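Local coordinates for uncharacterized protein MJ0764 (Methanocaldococcus jannaschii, PDB 2B8M) that is of unknown function but belongs to the RmlC-like cupin family, folding as a double-stranded beta-helix and assembling as a pair of subunits, at residues A[50-55]-A[73-78]; A[30-35]-A[96-101]; A[56-61]-A[84-89]; A[46-51]-A[100-105]. One frame throughout, in Å; residues are numbered along the deposited sequence.

Contact 1: residues A[50-55]-A[73-78]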
loop_
_atom_site.group_PDB
_atom_site.type_symbol
_atom_site.label_atom_id
_atom_site.label_comp_id
_atom_site.label_asym_id
_atom_site.label_seq_id
_atom_site.Cartn_x
_atom_site.Cartn_y
_atom_site.Cartn_z
ATOM N N HIS A 50 3.332 -4.897 6.199
ATOM C CA HIS A 50 2.510 -5.479 5.147
ATOM C C HIS A 50 3.111 -5.248 3.775
ATOM O O HIS A 50 3.496 -4.131 3.433
ATOM C CB HIS A 50 1.070 -4.961 5.168
ATOM C CG HIS A 50 0.294 -5.381 6.361
ATOM N ND1 HIS A 50 0.371 -4.704 7.558
ATOM C CD2 HIS A 50 -0.540 -6.432 6.569
ATOM C CE1 HIS A 50 -0.425 -5.298 8.438
ATOM N NE2 HIS A 50 -0.947 -6.370 7.879
ATOM N N LEU A 51 3.197 -6.340 3.037
ATOM C CA LEU A 51 3.825 -6.422 1.738
ATOM C C LEU A 51 2.681 -6.549 0.740
ATOM O O LEU A 51 1.956 -7.526 0.749
ATOM C CB LEU A 51 4.748 -7.668 1.669
ATOM C CG LEU A 51 5.844 -7.674 2.734
ATOM C CD1 LEU A 51 6.601 -8.992 2.670
ATOM C CD2 LEU A 51 6.761 -6.489 2.548
ATOM N N ILE A 52 2.506 -5.546 -0.116
ATOM C CA ILE A 52 1.411 -5.555 -1.082
ATOM C C ILE A 52 1.983 -5.913 -2.449
ATOM O O ILE A 52 2.658 -5.106 -3.100
ATOM C CB ILE A 52 0.686 -4.173 -1.133
ATOM C CG1 ILE A 52 0.146 -3.753 0.241
ATOM C CG2 ILE A 52 -0.417 -4.252 -2.169
ATOM C CD1 ILE A 52 -0.285 -2.301 0.331
ATOM N N ILE A 53 1.727 -7.126 -2.888
ATOM C CA ILE A 53 2.400 -7.624 -4.099
ATOM C C ILE A 53 1.571 -7.324 -5.327
ATOM O O ILE A 53 0.446 -7.827 -5.454
ATOM C CB ILE A 53 2.672 -9.106 -3.982
ATOM C CG1 ILE A 53 3.434 -9.382 -2.676
ATOM C CG2 ILE A 53 3.471 -9.612 -5.190
ATOM C CD1 ILE A 53 3.756 -10.779 -2.470
ATOM N N ILE A 54 2.102 -6.525 -6.249
ATOM C CA ILE A 54 1.334 -6.183 -7.438
ATOM C C ILE A 54 1.834 -6.775 -8.739
ATOM O O ILE A 54 1.101 -6.714 -9.720
ATOM C CB ILE A 54 1.112 -4.689 -7.570
ATOM C CG1 ILE A 54 2.438 -3.960 -7.717
ATOM C CG2 ILE A 54 0.349 -4.108 -6.319
ATOM C CD1 ILE A 54 2.190 -2.509 -8.285
ATOM N N LYS A 55 3.028 -7.383 -8.759
ATOM C CA LYS A 55 3.488 -8.109 -9.942
ATOM C C LYS A 55 4.488 -9.176 -9.548
ATOM O O LYS A 55 5.299 -8.984 -8.640
ATOM C CB LYS A 55 4.134 -7.142 -10.922
ATOM C CG LYS A 55 4.641 -7.777 -12.174
ATOM C CD LYS A 55 5.102 -6.726 -13.176
ATOM N N GLY A 73 -1.513 -10.098 -6.115
ATOM C CA GLY A 73 -2.841 -10.317 -5.525
ATOM C C GLY A 73 -2.798 -10.699 -4.054
ATOM O O GLY A 73 -3.827 -10.909 -3.455
ATOM N N ASN A 74 -1.605 -10.809 -3.481
ATOM C CA ASN A 74 -1.448 -11.082 -2.038
ATOM C C ASN A 74 -0.984 -9.862 -1.281
ATOM O O ASN A 74 -0.175 -9.075 -1.786
ATOM C CB ASN A 74 -0.414 -12.188 -1.775
ATOM C CG ASN A 74 -0.911 -13.582 -2.093
ATOM O OD1 ASN A 74 -0.265 -14.282 -2.886
ATOM N ND2 ASN A 74 -2.020 -14.020 -1.478
ATOM N N ILE A 75 -1.496 -9.707 -0.064
ATOM C CA ILE A 75 -0.918 -8.823 0.912
ATOM C C ILE A 75 -0.470 -9.726 2.027
ATOM O O ILE A 75 -1.257 -10.530 2.526
ATOM C CB ILE A 75 -1.931 -7.806 1.443
ATOM C CG1 ILE A 75 -2.472 -6.953 0.320
ATOM C CG2 ILE A 75 -1.324 -6.990 2.596
ATOM C CD1 ILE A 75 -3.534 -5.989 0.787
ATOM N N VAL A 76 0.805 -9.619 2.369
ATOM C CA VAL A 76 1.396 -10.489 3.375
ATOM C C VAL A 76 1.819 -9.670 4.586
ATOM O O VAL A 76 2.622 -8.733 4.472
ATOM C CB VAL A 76 2.606 -11.271 2.827
ATOM C CG1 VAL A 76 3.184 -12.196 3.942
ATOM C CG2 VAL A 76 2.270 -12.054 1.587
ATOM N N TYR A 77 1.298 -10.042 5.751
ATOM C CA TYR A 77 1.657 -9.441 7.030
ATOM C C TYR A 77 2.868 -10.133 7.621
ATOM O O TYR A 77 2.878 -11.363 7.730
ATOM C CB TYR A 77 0.517 -9.606 8.021
ATOM C CG TYR A 77 0.864 -9.290 9.455
ATOM C CD1 TYR A 77 1.293 -8.027 9.831
ATOM C CD2 TYR A 77 0.747 -10.266 10.435
ATOM C CE1 TYR A 77 1.571 -7.750 11.169
ATOM C CE2 TYR A 77 1.016 -10.001 11.762
ATOM C CZ TYR A 77 1.420 -8.744 12.127
ATOM O OH TYR A 77 1.707 -8.527 13.458
ATOM N N VAL A 78 3.866 -9.354 8.017
ATOM C CA VAL A 78 5.007 -9.884 8.792
ATOM C C VAL A 78 5.023 -9.100 10.099
ATOM O O VAL A 78 5.082 -7.889 10.086
ATOM C CB VAL A 78 6.387 -9.711 8.105
ATOM C CG1 VAL A 78 7.480 -10.316 8.972
ATOM C CG2 VAL A 78 6.384 -10.327 6.729
#

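Contact 2: residues A[30-35]-A[96-101]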
loop_
_atom_site.group_PDB
_atom_site.type_symbol
_atom_site.label_atom_id
_atom_site.label_comp_id
_atom_site.label_asym_id
_atom_site.label_seq_id
_atom_site.Cartn_x
_atom_site.Cartn_y
_atom_site.Cartn_z
ATOM N N ASN A 30 7.147 2.124 1.163
ATOM C CA ASN A 30 8.200 1.965 0.167
ATOM C C ASN A 30 7.672 1.218 -1.046
ATOM O O ASN A 30 6.705 0.457 -0.945
ATOM C CB ASN A 30 9.408 1.249 0.798
ATOM C CG ASN A 30 9.875 1.919 2.039
ATOM O OD1 ASN A 30 9.799 3.153 2.155
ATOM N ND2 ASN A 30 10.366 1.143 2.992
ATOM N N HIS A 31 8.318 1.440 -2.199
ATOM C CA HIS A 31 8.002 0.756 -3.423
ATOM C C HIS A 31 9.249 0.022 -3.889
ATOM O O HIS A 31 10.315 0.612 -4.008
ATOM C CB HIS A 31 7.545 1.750 -4.448
ATOM C CG HIS A 31 7.375 1.170 -5.817
ATOM N ND1 HIS A 31 8.165 1.550 -6.870
ATOM C CD2 HIS A 31 6.530 0.227 -6.291
ATOM C CE1 HIS A 31 7.792 0.886 -7.953
ATOM N NE2 HIS A 31 6.790 0.091 -7.632
ATOM N N ILE A 32 9.115 -1.270 -4.115
ATOM C CA ILE A 32 10.261 -2.104 -4.467
ATOM C C ILE A 32 9.984 -2.905 -5.759
ATOM O O ILE A 32 8.917 -3.479 -5.926
ATOM C CB ILE A 32 10.670 -3.065 -3.326
ATOM C CG1 ILE A 32 10.990 -2.235 -2.062
ATOM C CG2 ILE A 32 11.872 -3.892 -3.729
ATOM C CD1 ILE A 32 11.234 -3.000 -0.871
ATOM N N VAL A 33 10.969 -2.882 -6.654
ATOM C CA VAL A 33 11.022 -3.747 -7.801
ATOM C C VAL A 33 12.280 -4.564 -7.758
ATOM O O VAL A 33 13.397 -4.015 -7.644
ATOM C CB VAL A 33 10.940 -2.946 -9.127
ATOM C CG1 VAL A 33 10.917 -3.882 -10.338
ATOM C CG2 VAL A 33 9.722 -2.074 -9.091
ATOM N N LEU A 34 12.099 -5.885 -7.856
ATOM C CA LEU A 34 13.216 -6.816 -7.914
ATOM C C LEU A 34 13.092 -7.613 -9.157
ATOM O O LEU A 34 12.165 -8.429 -9.307
ATOM C CB LEU A 34 13.206 -7.771 -6.700
ATOM C CG LEU A 34 13.353 -7.120 -5.326
ATOM C CD1 LEU A 34 13.303 -8.211 -4.286
ATOM C CD2 LEU A 34 14.662 -6.336 -5.230
ATOM N N PRO A 35 14.012 -7.390 -10.093
ATOM C CA PRO A 35 14.163 -8.320 -11.191
ATOM C C PRO A 35 14.526 -9.739 -10.728
ATOM O O PRO A 35 15.001 -9.947 -9.600
ATOM C CB PRO A 35 15.329 -7.725 -11.996
ATOM C CG PRO A 35 15.322 -6.285 -11.640
ATOM C CD PRO A 35 14.926 -6.241 -10.197
ATOM N N PHE A 96 6.344 -4.790 -5.370
ATOM C CA PHE A 96 5.510 -4.712 -4.154
ATOM C C PHE A 96 5.641 -3.364 -3.466
ATOM O O PHE A 96 6.620 -2.638 -3.689
ATOM C CB PHE A 96 5.757 -5.872 -3.187
ATOM C CG PHE A 96 7.150 -6.006 -2.739
ATOM C CD1 PHE A 96 8.102 -6.541 -3.574
ATOM C CD2 PHE A 96 7.532 -5.604 -1.474
ATOM C CE1 PHE A 96 9.436 -6.678 -3.144
ATOM C CE2 PHE A 96 8.832 -5.714 -1.038
ATOM C CZ PHE A 96 9.800 -6.239 -1.882
ATOM N N PHE A 97 4.650 -3.044 -2.647
ATOM C CA PHE A 97 4.765 -1.983 -1.674
ATOM C C PHE A 97 4.970 -2.550 -0.297
ATOM O O PHE A 97 4.457 -3.616 0.021
ATOM C CB PHE A 97 3.536 -1.079 -1.677
ATOM C CG PHE A 97 3.333 -0.390 -2.993
ATOM C CD1 PHE A 97 2.618 -1.004 -4.019
ATOM C CD2 PHE A 97 3.895 0.862 -3.215
ATOM C CE1 PHE A 97 2.491 -0.363 -5.224
ATOM C CE2 PHE A 97 3.739 1.505 -4.415
ATOM C CZ PHE A 97 3.055 0.897 -5.415
ATOM N N VAL A 98 5.697 -1.791 0.509
ATOM C CA VAL A 98 5.942 -2.122 1.893
ATOM C C VAL A 98 5.264 -1.043 2.714
ATOM O O VAL A 98 5.533 0.124 2.507
ATOM C CB VAL A 98 7.438 -2.112 2.225
ATOM C CG1 VAL A 98 7.671 -2.407 3.663
ATOM C CG2 VAL A 98 8.197 -3.121 1.371
ATOM N N VAL A 99 4.360 -1.452 3.610
ATOM C CA VAL A 99 3.654 -0.536 4.476
ATOM C C VAL A 99 4.070 -0.881 5.893
ATOM O O VAL A 99 3.994 -2.029 6.325
ATOM C CB VAL A 99 2.127 -0.677 4.329
ATOM C CG1 VAL A 99 1.403 0.151 5.401
ATOM C CG2 VAL A 99 1.684 -0.344 2.924
ATOM N N LYS A 100 4.544 0.112 6.626
ATOM C CA LYS A 100 5.001 -0.131 7.984
ATOM C C LYS A 100 4.305 0.842 8.907
ATOM O O LYS A 100 4.295 2.052 8.675
ATOM C CB LYS A 100 6.524 -0.003 8.074
ATOM C CG LYS A 100 7.295 -0.958 7.180
ATOM C CD LYS A 100 8.720 -0.508 7.006
ATOM C CE LYS A 100 9.448 -0.468 8.309
ATOM N NZ LYS A 100 10.853 -0.008 8.149
ATOM N N ALA A 101 3.700 0.302 9.961
ATOM C CA ALA A 101 3.019 1.137 10.959
ATOM C C ALA A 101 3.054 0.436 12.292
ATOM O O ALA A 101 2.787 -0.771 12.387
ATOM C CB ALA A 101 1.590 1.424 10.564
#

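Contact 3: residues A[56-61]-A[84-89]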
loop_
_atom_site.group_PDB
_atom_site.type_symbol
_atom_site.label_atom_id
_atom_site.label_comp_id
_atom_site.label_asym_id
_atom_site.label_seq_id
_atom_site.Cartn_x
_atom_site.Cartn_y
_atom_site.Cartn_z
ATOM N N GLY A 56 4.426 -10.321 -10.232
ATOM C CA GLY A 56 5.394 -11.370 -10.038
ATOM C C GLY A 56 5.163 -12.213 -8.791
ATOM O O GLY A 56 4.043 -12.323 -8.283
ATOM N N GLU A 57 6.243 -12.820 -8.322
ATOM C CA GLU A 57 6.193 -13.786 -7.247
ATOM C C GLU A 57 7.344 -13.539 -6.295
ATOM O O GLU A 57 8.502 -13.418 -6.719
ATOM C CB GLU A 57 6.296 -15.192 -7.828
ATOM C CG GLU A 57 6.236 -16.327 -6.791
ATOM C CD GLU A 57 6.162 -17.692 -7.456
ATOM O OE1 GLU A 57 5.537 -17.787 -8.536
ATOM O OE2 GLU A 57 6.740 -18.655 -6.918
HETATM N N MSE A 58 7.007 -13.470 -5.005
HETATM C CA MSE A 58 7.963 -13.243 -3.953
HETATM C C MSE A 58 8.241 -14.547 -3.260
HETATM O O MSE A 58 7.327 -15.298 -3.011
HETATM C CB MSE A 58 7.359 -12.288 -2.920
HETATM C CG MSE A 58 8.210 -12.135 -1.685
HETATM SE SE MSE A 58 7.316 -11.029 -0.356
HETATM C CE MSE A 58 7.266 -9.295 -1.423
ATOM N N THR A 59 9.506 -14.788 -2.929
ATOM C CA THR A 59 9.892 -15.873 -2.065
ATOM C C THR A 59 10.300 -15.220 -0.751
ATOM O O THR A 59 11.268 -14.446 -0.677
ATOM C CB THR A 59 11.015 -16.706 -2.713
ATOM O OG1 THR A 59 10.536 -17.251 -3.932
ATOM C CG2 THR A 59 11.431 -17.852 -1.827
ATOM N N LEU A 60 9.533 -15.531 0.286
ATOM C CA LEU A 60 9.660 -14.921 1.602
ATOM C C LEU A 60 10.063 -15.987 2.618
ATOM O O LEU A 60 9.383 -16.974 2.806
ATOM C CB LEU A 60 8.303 -14.343 2.009
ATOM C CG LEU A 60 8.294 -13.656 3.368
ATOM C CD1 LEU A 60 9.166 -12.421 3.344
ATOM C CD2 LEU A 60 6.864 -13.299 3.764
ATOM N N THR A 61 11.229 -15.828 3.225
ATOM C CA THR A 61 11.683 -16.717 4.266
ATOM C C THR A 61 11.671 -15.962 5.580
ATOM O O THR A 61 12.351 -14.943 5.728
ATOM C CB THR A 61 13.100 -17.303 3.976
ATOM O OG1 THR A 61 13.133 -17.835 2.634
ATOM C CG2 THR A 61 13.394 -18.419 4.913
HETATM N N MSE A 84 13.499 -11.725 8.389
HETATM C CA MSE A 84 12.944 -11.938 7.067
HETATM C C MSE A 84 13.928 -11.758 5.931
HETATM O O MSE A 84 14.926 -11.012 6.013
HETATM C CB MSE A 84 11.786 -10.985 6.797
HETATM C CG MSE A 84 12.171 -9.527 6.938
HETATM SE SE MSE A 84 10.619 -8.324 6.884
HETATM C CE MSE A 84 10.068 -8.720 5.158
ATOM N N LEU A 85 13.639 -12.492 4.874
ATOM C CA LEU A 85 14.326 -12.323 3.604
ATOM C C LEU A 85 13.325 -12.374 2.453
ATOM O O LEU A 85 12.499 -13.310 2.389
ATOM C CB LEU A 85 15.297 -13.445 3.408
ATOM C CG LEU A 85 16.041 -13.474 2.084
ATOM C CD1 LEU A 85 16.863 -12.225 1.965
ATOM C CD2 LEU A 85 16.832 -14.728 1.947
ATOM N N ILE A 86 13.417 -11.366 1.580
ATOM C CA ILE A 86 12.631 -11.278 0.375
ATOM C C ILE A 86 13.507 -11.481 -0.814
ATOM O O ILE A 86 14.445 -10.713 -1.045
ATOM C CB ILE A 86 11.944 -9.898 0.252
ATOM C CG1 ILE A 86 10.892 -9.720 1.358
ATOM C CG2 ILE A 86 11.275 -9.704 -1.089
ATOM C CD1 ILE A 86 10.373 -8.286 1.441
ATOM N N GLN A 87 13.147 -12.465 -1.615
ATOM C CA GLN A 87 13.844 -12.797 -2.850
ATOM C C GLN A 87 12.875 -12.877 -4.020
ATOM O O GLN A 87 11.704 -13.218 -3.844
ATOM C CB GLN A 87 14.533 -14.153 -2.739
ATOM C CG GLN A 87 15.513 -14.329 -1.608
ATOM C CD GLN A 87 15.965 -15.753 -1.565
ATOM O OE1 GLN A 87 17.093 -16.093 -1.980
ATOM N NE2 GLN A 87 15.087 -16.618 -1.097
ATOM N N ASN A 88 13.345 -12.498 -5.215
ATOM C CA ASN A 88 12.684 -12.874 -6.430
ATOM C C ASN A 88 13.442 -13.939 -7.168
ATOM O O ASN A 88 14.423 -13.681 -7.872
ATOM C CB ASN A 88 12.435 -11.680 -7.349
ATOM C CG ASN A 88 11.661 -12.061 -8.616
ATOM O OD1 ASN A 88 11.075 -13.147 -8.713
ATOM N ND2 ASN A 88 11.709 -11.202 -9.602
ATOM N N ILE A 89 12.970 -15.158 -7.004
ATOM C CA ILE A 89 13.538 -16.311 -7.683
ATOM C C ILE A 89 12.709 -16.694 -8.915
ATOM O O ILE A 89 13.257 -17.080 -9.948
ATOM C CB ILE A 89 13.589 -17.493 -6.725
ATOM C CG1 ILE A 89 14.434 -17.134 -5.503
ATOM C CG2 ILE A 89 14.148 -18.733 -7.416
ATOM C CD1 ILE A 89 14.486 -18.222 -4.465
HETATM O O HOH W 1 10.189 -15.555 -6.346
HETATM O O HOH W 2 13.442 -15.813 0.699
#

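Contact 4: residues A[46-51]-A[100-105]. With SO4 (sulfate ion), chain B.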
loop_
_atom_site.group_PDB
_atom_site.type_symbol
_atom_site.label_atom_id
_atom_site.label_comp_id
_atom_site.label_asym_id
_atom_site.label_seq_id
_atom_site.Cartn_x
_atom_site.Cartn_y
_atom_site.Cartn_z
ATOM N N ASN A 46 11.503 -3.884 11.659
ATOM C CA ASN A 46 11.550 -2.874 12.723
ATOM C C ASN A 46 10.208 -2.183 12.945
ATOM O O ASN A 46 10.128 -1.218 13.693
ATOM C CB ASN A 46 12.651 -1.821 12.498
ATOM C CG ASN A 46 12.462 -0.996 11.224
ATOM O OD1 ASN A 46 11.480 -1.142 10.468
ATOM N ND2 ASN A 46 13.419 -0.107 10.986
ATOM N N SER A 47 9.176 -2.702 12.309
ATOM C CA SER A 47 7.818 -2.400 12.700
ATOM C C SER A 47 6.946 -3.513 12.213
ATOM O O SER A 47 7.428 -4.518 11.690
ATOM C CB SER A 47 7.361 -1.050 12.133
ATOM O OG SER A 47 6.121 -0.562 12.702
ATOM N N TYR A 48 5.631 -3.311 12.322
ATOM C CA TYR A 48 4.659 -4.231 11.776
ATOM C C TYR A 48 4.553 -3.972 10.273
ATOM O O TYR A 48 4.374 -2.827 9.823
ATOM C CB TYR A 48 3.304 -4.073 12.481
ATOM C CG TYR A 48 3.380 -4.414 13.914
ATOM C CD1 TYR A 48 3.204 -5.721 14.349
ATOM C CD2 TYR A 48 3.704 -3.435 14.847
ATOM C CE1 TYR A 48 3.305 -6.014 15.703
ATOM C CE2 TYR A 48 3.824 -3.727 16.165
ATOM C CZ TYR A 48 3.622 -5.030 16.594
ATOM O OH TYR A 48 3.769 -5.342 17.953
ATOM N N VAL A 49 4.680 -5.042 9.487
ATOM C CA VAL A 49 4.882 -4.936 8.019
ATOM C C VAL A 49 3.759 -5.584 7.250
ATOM O O VAL A 49 3.316 -6.679 7.586
ATOM C CB VAL A 49 6.208 -5.602 7.589
ATOM C CG1 VAL A 49 6.403 -5.616 6.036
ATOM C CG2 VAL A 49 7.376 -4.943 8.287
ATOM N N HIS A 50 3.332 -4.897 6.199
ATOM C CA HIS A 50 2.510 -5.479 5.147
ATOM C C HIS A 50 3.111 -5.248 3.775
ATOM O O HIS A 50 3.496 -4.131 3.433
ATOM C CB HIS A 50 1.070 -4.961 5.168
ATOM C CG HIS A 50 0.294 -5.381 6.361
ATOM N ND1 HIS A 50 0.371 -4.704 7.558
ATOM C CD2 HIS A 50 -0.540 -6.432 6.569
ATOM C CE1 HIS A 50 -0.425 -5.298 8.438
ATOM N NE2 HIS A 50 -0.947 -6.370 7.879
ATOM N N LEU A 51 3.197 -6.340 3.037
ATOM C CA LEU A 51 3.825 -6.422 1.738
ATOM C C LEU A 51 2.681 -6.549 0.740
ATOM O O LEU A 51 1.956 -7.526 0.749
ATOM C CB LEU A 51 4.748 -7.668 1.669
ATOM C CG LEU A 51 5.844 -7.674 2.734
ATOM C CD1 LEU A 51 6.601 -8.992 2.670
ATOM C CD2 LEU A 51 6.761 -6.489 2.548
ATOM N N LYS A 100 4.544 0.112 6.626
ATOM C CA LYS A 100 5.001 -0.131 7.984
ATOM C C LYS A 100 4.305 0.842 8.907
ATOM O O LYS A 100 4.295 2.052 8.675
ATOM C CB LYS A 100 6.524 -0.003 8.074
ATOM C CG LYS A 100 7.295 -0.958 7.180
ATOM C CD LYS A 100 8.720 -0.508 7.006
ATOM C CE LYS A 100 9.448 -0.468 8.309
ATOM N NZ LYS A 100 10.853 -0.008 8.149
ATOM N N ALA A 101 3.700 0.302 9.961
ATOM C CA ALA A 101 3.019 1.137 10.959
ATOM C C ALA A 101 3.054 0.436 12.292
ATOM O O ALA A 101 2.787 -0.771 12.387
ATOM C CB ALA A 101 1.590 1.424 10.564
ATOM N N PRO A 102 3.379 1.188 13.338
ATOM C CA PRO A 102 3.696 2.628 13.337
ATOM C C PRO A 102 5.129 2.870 12.835
ATOM O O PRO A 102 5.835 1.922 12.505
ATOM C CB PRO A 102 3.625 2.971 14.818
ATOM C CG PRO A 102 4.066 1.720 15.486
ATOM C CD PRO A 102 3.488 0.613 14.683
ATOM N N HIS A 103 5.573 4.116 12.819
ATOM C CA HIS A 103 6.943 4.388 12.441
ATOM C C HIS A 103 7.854 3.617 13.417
ATOM O O HIS A 103 7.561 3.561 14.626
ATOM C CB HIS A 103 7.257 5.889 12.544
ATOM C CG HIS A 103 8.574 6.245 11.949
ATOM N ND1 HIS A 103 9.756 6.084 12.637
ATOM C CD2 HIS A 103 8.909 6.644 10.700
ATOM C CE1 HIS A 103 10.759 6.435 11.851
ATOM N NE2 HIS A 103 10.272 6.769 10.666
ATOM N N PRO A 104 8.931 2.998 12.901
ATOM C CA PRO A 104 9.868 2.254 13.744
ATOM C C PRO A 104 10.305 2.994 15.020
ATOM O O PRO A 104 10.510 2.378 16.064
ATOM C CB PRO A 104 11.032 2.002 12.798
ATOM C CG PRO A 104 10.394 1.857 11.443
ATOM C CD PRO A 104 9.236 2.814 11.466
ATOM N N LYS A 105 10.420 4.315 14.969
ATOM C CA LYS A 105 10.885 5.030 16.153
ATOM C C LYS A 105 9.948 4.826 17.337
ATOM O O LYS A 105 10.387 4.829 18.504
ATOM C CB LYS A 105 11.112 6.515 15.865
ATOM C CG LYS A 105 9.840 7.348 15.721
ATOM C CD LYS A 105 10.203 8.721 15.139
ATOM C CE LYS A 105 8.994 9.612 14.983
ATOM N NZ LYS A 105 9.462 11.006 14.694
HETATM S S SO4 B . 13.749 1.968 8.041
HETATM O O1 SO4 B . 12.941 2.621 9.075
HETATM O O2 SO4 B . 13.497 2.606 6.745
HETATM O O3 SO4 B . 15.172 2.079 8.361
HETATM O O4 SO4 B . 13.399 0.557 7.962
HETATM O O HOH W 3 11.641 -0.170 15.739
#

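Contact 1: residues A[50-55]-A[73-78]
Leu-51 and Val-76 sit opposite each other as an antiparallel hydrogen-bonded pair and exchange bonds in both directions: Leu-51 N reaches Val-76 O at 2.8 Å, and Val-76 N returns to Leu-51 O at 2.9 Å. Further along, Ile-53 N gives a nearly straight bond to Asn-74 O, 168° at the hydrogen. The last rung is Gly-73 N, 3.1 Å from Ile-53 O, at a glycine whose phi is positive. Weaker CA-H...O contacts fill the intervals, with Ile-75 CA 3.2 Å from Leu-51 O.

In the cupin double-stranded beta-helix these strands are neighbours in one of the two sheets. Strand 74-78 is its outermost member within the chain, yet Asn-74, Ile-75 and Tyr-77 continue the ladder onto an antiparallel strand of the second subunit.

The apolar contacts divide between the faces. Leu-51 CB meets Val-76 CB at 4.3 Å on the face turned to the opposing sheet, where Met-58 and Leu-60 receive these side chains. On the reverse face Ile-52 and Ile-75 run abreast, with their CG1 atoms 4.1 Å apart.

The aromatic contact is also on that reverse face. His-50 has CG beside its backbone N (chi1 -67°), which swings the imidazole across to Tyr-77. The phenol's CD1 lies over one imidazole face, 3.4 Å from His-50 NE2, and the two ring planes are inclined by 32°. Tyr-77 CB adds a second touch, 3.6 Å from His-50 CD2.

Contact 2: residues A[30-35]-A[96-101]
Ile-32 lies over one face of the Phe-96 ring, its CB 3.9 Å from the ring centroid in a CH-pi contact. The branches spread from there across the rim: CG2 rests 3.6 Å from Phe-96 CZ, and CD1 equally close to Phe-96 CE2. Phe-96 holds CG between its backbone N and carbonyl carbon (chi1 57°), a crowded position that brings the ring alongside Ile-32. Leu-34 CD1 adds a looser touch at the ring edge.

Paired backbone bonds join Asn-30 with Val-98 and Ile-32 with Phe-96, uniting two adjacent strands of a cupin sheet whose Ile-32, Phe-96 and Val-98 side chains line the inside of the beta-helix. On the other face, His-31 CD2 sits over the Phe-97 ring, 3.6 Å from CE2, with the planes 38° apart. Both imidazole nitrogens are bonded elsewhere, NE2 to Glu-95 and ND1 to Glu-19, which fixes the ring's rotation.

Side-chain packing thins toward Asn-30. Ile-32 CD1 still reaches Val-98 CG2 at 3.8 Å, but the side chain of the partly exposed Asn-30 meets Val-98 through CB, 4.1 Å from Val-98 CB.

Contact 3: residues A[56-61]-A[84-89]
Ile-86 fits as a wedge between Met-58 and Leu-60. Its CG2 presses on Met-58 CG at 4.0 Å, and the selenomethionine, bent at its last torsion (chi3 -64°), brings CE up to the same methyl. CG1 meets mainly Leu-60 CD1, at 3.8 Å, though the selenium of Met-58 also comes near it, and the leucine methyl in turn nudges Met-84 CE. Phe-96 and Leu-51 of the facing sheet close over this group.

These side chains point into the interior between the two sheets of the cupin double-stranded beta-helix, and here strands 57-62 and 83-87 form the middle of its smaller sheet, held by backbone bond pairs joining Thr-59 with Gln-87 and Thr-61 with Leu-85.

Hollows on the outer face are filled partly by water. Gln-87 NE2, 3.9 Å away, and Ile-89 CD1 both approach Thr-59 CG2 from across the strands. One water accepts a hydrogen bond from Gln-87 NE2 at 2.6 Å, donates to Thr-59 O, and also bonds Thr-61 OG1. A second water donates to Glu-57 O at 2.7 Å and to Thr-59 OG1, and accepts from Ile-89 N. Thr-59 OG1 has a further partner in Asn-69, while the Asn-88 amide turns to Leu-34 O and Ser-91.

Contact 4: residues A[46-51]-A[100-105]
Lys-100 runs along Ser-47, Tyr-48 and Val-49 before its amine arrives at Asn-46. Its CB lies 4.0 Å from Tyr-48 O. Next, CG meets Val-49 CG2 at 4.1 Å, where the two side chains extend together. The chain then kinks about its CG-CD bond (chi3 61°), and from CD the tip turns so that CE comes to 3.0 Å from Asn-46 OD1. NZ donates to that same oxygen at 2.7 Å, in the amide plane and on a lone pair. It also stands 2.6 Å from sulfate O4, as a salt bridge. The other end of the Asn-46 amide joins in, its ND2 donating to sulfate O4 at 3.1 Å, so one amide both accepts from the lysine and grips the lysine's counter-ion.

Beside this, Ser-47 OG gives a short 2.5 Å bond to a lone pair of Pro-102 O. Tyr-48 O accepts from Ala-101 N at 3.2 Å, just before the cis peptide that leads into Pro-102, and the tyrosine ring stacks on His-26 of the second subunit. A water bridges the carbonyls of Asn-46 and Pro-104. Lys-20 and Gln-28 complete the grip on the sulfate, probably acquired from the crystallisation liquor; the result, at the end of paired strands in the cupin beta-helix, is a polar pocket that holds an anion in this crystal, whether or not it binds one in the cell.

In the fold
Contacts 1 and 2 lie in one antiparallel sheet, in which strand 93-100 lies between 28-35 and 49-55, and 49-55 is followed by 74-78. Contact 4 sits at the end of that sheet, where strand 93-100 runs into a loop. Contact 3 lies in the smaller sheet. Contact 2 spans the longest loop, from 30-35 to 96-101, and contacts 1 and 3 are nested inside it, their own segments alternating along the chain. That crossing pattern is how the double-stranded beta-helix winds from sheet to sheet. Centres of contacts 1 and 2 are about 9 Å apart, those of contacts 3 and 4 about 18 Å. Contacts 1, 2 and 4 also touch the second subunit, placing the larger sheet at the dimer interface.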